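Local coordinates for putative exported protein (Bordetella pertussis, PDB 2DVZ) that binds glutamate as a periplasmic receptor of the Bug family, probably for solute uptake into the cell, at residues V89-R94 with L98-I103. Residues are numbered along the deposited sequence; the frame is centred on the assembly and turned at random.
Sequences VNPACR and LPYDPI
Leu98 N donates to Arg94 O over 3.1 Å, a bent bond (N-H...O 135°) that closes the turn bringing the chain back alongside the C-terminal end of helix 84-93, which carries the glutamate-binding Ser85 near its start. With its CG anti to the backbone N (chi1 -165°), Leu98 sends its two methyls to different partners. CD2 lies 3.5 Å from Pro91 N, the tertiary amide nitrogen at the helix kink, which has no N-H to give to the preceding turn, and also covers the rim of one face of the Tyr100 ring. CD1 reaches Asn90 OD1 at 3.5 Å and, with Pro99 CD, covers one face of the Arg94 guanidinium, whose NE is in a salt bridge with Asp97. The Tyr100 hydroxyl comes within 3.7 Å of Asn90 CB and also hydrogen-bonds Thr86 O, one helical turn before Asn90. Further along, the Pro91 and Pro102 rings lie alongside each other and point opposite ways, CG to CG at a tight 3.5 Å, and both touch Tyr299 of helix 288-307. One bent backbone bond and apolar packing thus hold the returning loop, while Asn90 ND2, bonded to Ala60 O, the Arg94 guanidinium and the Tyr100 hydroxyl are tied to residues outside the two segments.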
loop_
_atom_site.group_PDB
_atom_site.type_symbol
_atom_site.label_atom_id
_atom_site.label_comp_id
_atom_site.label_asym_id
_atom_site.label_seq_id
_atom_site.Cartn_x
_atom_site.Cartn_y
_atom_site.Cartn_z
ATOM N N VAL A 89 -1.084 7.160 7.700
ATOM C CA VAL A 89 -2.186 6.664 8.530
ATOM C C VAL A 89 -1.711 6.281 9.928
ATOM O O VAL A 89 -2.374 6.599 10.908
ATOM C CB VAL A 89 -2.988 5.490 7.861
ATOM C CG1 VAL A 89 -4.286 5.196 8.639
ATOM C CG2 VAL A 89 -3.301 5.788 6.415
ATOM N N ASN A 90 -0.588 5.585 10.028
ATOM C CA ASN A 90 -0.036 5.269 11.352
ATOM C C ASN A 90 0.208 6.460 12.274
ATOM O O ASN A 90 -0.149 6.406 13.451
ATOM C CB ASN A 90 1.223 4.423 11.249
ATOM C CG ASN A 90 1.055 3.089 11.910
ATOM O OD1 ASN A 90 0.816 3.015 13.112
ATOM N ND2 ASN A 90 1.176 2.025 11.141
ATOM N N PRO A 91 0.885 7.508 11.757
ATOM C CA PRO A 91 0.953 8.819 12.375
ATOM C C PRO A 91 -0.395 9.335 12.864
ATOM O O PRO A 91 -0.463 9.830 13.978
ATOM C CB PRO A 91 1.495 9.688 11.233
ATOM C CG PRO A 91 2.394 8.787 10.523
ATOM C CD PRO A 91 1.736 7.455 10.544
ATOM N N ALA A 92 -1.445 9.228 12.046
ATOM C CA ALA A 92 -2.778 9.719 12.412
ATOM C C ALA A 92 -3.501 8.797 13.422
ATOM O O ALA A 92 -4.284 9.273 14.261
ATOM C CB ALA A 92 -3.643 9.966 11.155
ATOM N N CYS A 93 -3.214 7.496 13.349
ATOM C CA CYS A 93 -3.791 6.485 14.225
ATOM C C CYS A 93 -3.167 6.503 15.630
ATOM O O CYS A 93 -3.855 6.216 16.634
ATOM C CB CYS A 93 -3.581 5.102 13.599
ATOM S SG CYS A 93 -4.382 3.677 14.422
ATOM N N ARG A 94 -1.862 6.808 15.698
ATOM C CA ARG A 94 -1.121 6.776 16.959
ATOM C C ARG A 94 -0.332 8.069 17.166
ATOM O O ARG A 94 0.900 8.021 17.215
ATOM C CB ARG A 94 -0.147 5.606 16.964
ATOM C CG ARG A 94 -0.770 4.242 17.065
ATOM C CD ARG A 94 0.295 3.206 16.769
ATOM N NE ARG A 94 1.295 3.122 17.832
ATOM C CZ ARG A 94 2.293 2.246 17.894
ATOM N NH1 ARG A 94 2.479 1.355 16.924
ATOM N NH2 ARG A 94 3.128 2.275 18.944
ATOM N N LEU A 98 3.556 6.996 18.453
ATOM C CA LEU A 98 4.295 6.403 17.331
ATOM C C LEU A 98 5.785 6.802 17.481
ATOM O O LEU A 98 6.076 7.983 17.683
ATOM C CB LEU A 98 3.710 6.860 15.984
ATOM C CG LEU A 98 4.127 6.065 14.739
ATOM C CD1 LEU A 98 3.380 4.750 14.665
ATOM C CD2 LEU A 98 3.873 6.889 13.499
ATOM N N PRO A 99 6.718 5.825 17.426
ATOM C CA PRO A 99 8.165 6.048 17.588
ATOM C C PRO A 99 8.943 6.667 16.400
ATOM O O PRO A 99 10.188 6.620 16.395
ATOM C CB PRO A 99 8.709 4.644 17.852
ATOM C CG PRO A 99 7.497 3.782 18.034
ATOM C CD PRO A 99 6.421 4.399 17.257
ATOM N N TYR A 100 8.250 7.231 15.409
ATOM C CA TYR A 100 8.926 7.906 14.310
ATOM C C TYR A 100 8.029 9.024 13.803
ATOM O O TYR A 100 6.845 8.982 14.006
ATOM C CB TYR A 100 9.302 6.916 13.185
ATOM C CG TYR A 100 8.113 6.333 12.435
ATOM C CD1 TYR A 100 7.588 6.984 11.329
ATOM C CD2 TYR A 100 7.517 5.143 12.848
ATOM C CE1 TYR A 100 6.491 6.464 10.626
ATOM C CE2 TYR A 100 6.428 4.610 12.166
ATOM C CZ TYR A 100 5.913 5.278 11.060
ATOM O OH TYR A 100 4.836 4.783 10.393
ATOM N N ASP A 101 8.627 10.048 13.212
ATOM C CA ASP A 101 7.921 11.094 12.496
ATOM C C ASP A 101 8.200 10.763 11.015
ATOM O O ASP A 101 9.353 10.761 10.604
ATOM C CB ASP A 101 8.478 12.470 12.910
ATOM C CG ASP A 101 7.751 13.663 12.263
ATOM O OD1 ASP A 101 7.345 13.653 11.058
ATOM O OD2 ASP A 101 7.633 14.666 12.998
ATOM N N PRO A 102 7.144 10.424 10.232
ATOM C CA PRO A 102 7.343 10.015 8.834
ATOM C C PRO A 102 8.109 11.057 8.003
ATOM O O PRO A 102 8.859 10.713 7.094
ATOM C CB PRO A 102 5.893 9.843 8.299
ATOM C CG PRO A 102 5.033 10.650 9.269
ATOM C CD PRO A 102 5.707 10.422 10.595
ATOM N N ILE A 103 7.907 12.324 8.322
ATOM C CA ILE A 103 8.464 13.399 7.496
ATOM C C ILE A 103 9.872 13.807 7.950
ATOM O O ILE A 103 10.778 13.905 7.124
ATOM C CB ILE A 103 7.462 14.581 7.335
ATOM C CG1 ILE A 103 6.201 14.082 6.596
ATOM C CG2 ILE A 103 8.126 15.826 6.626
ATOM C CD1 ILE A 103 4.992 15.007 6.648
#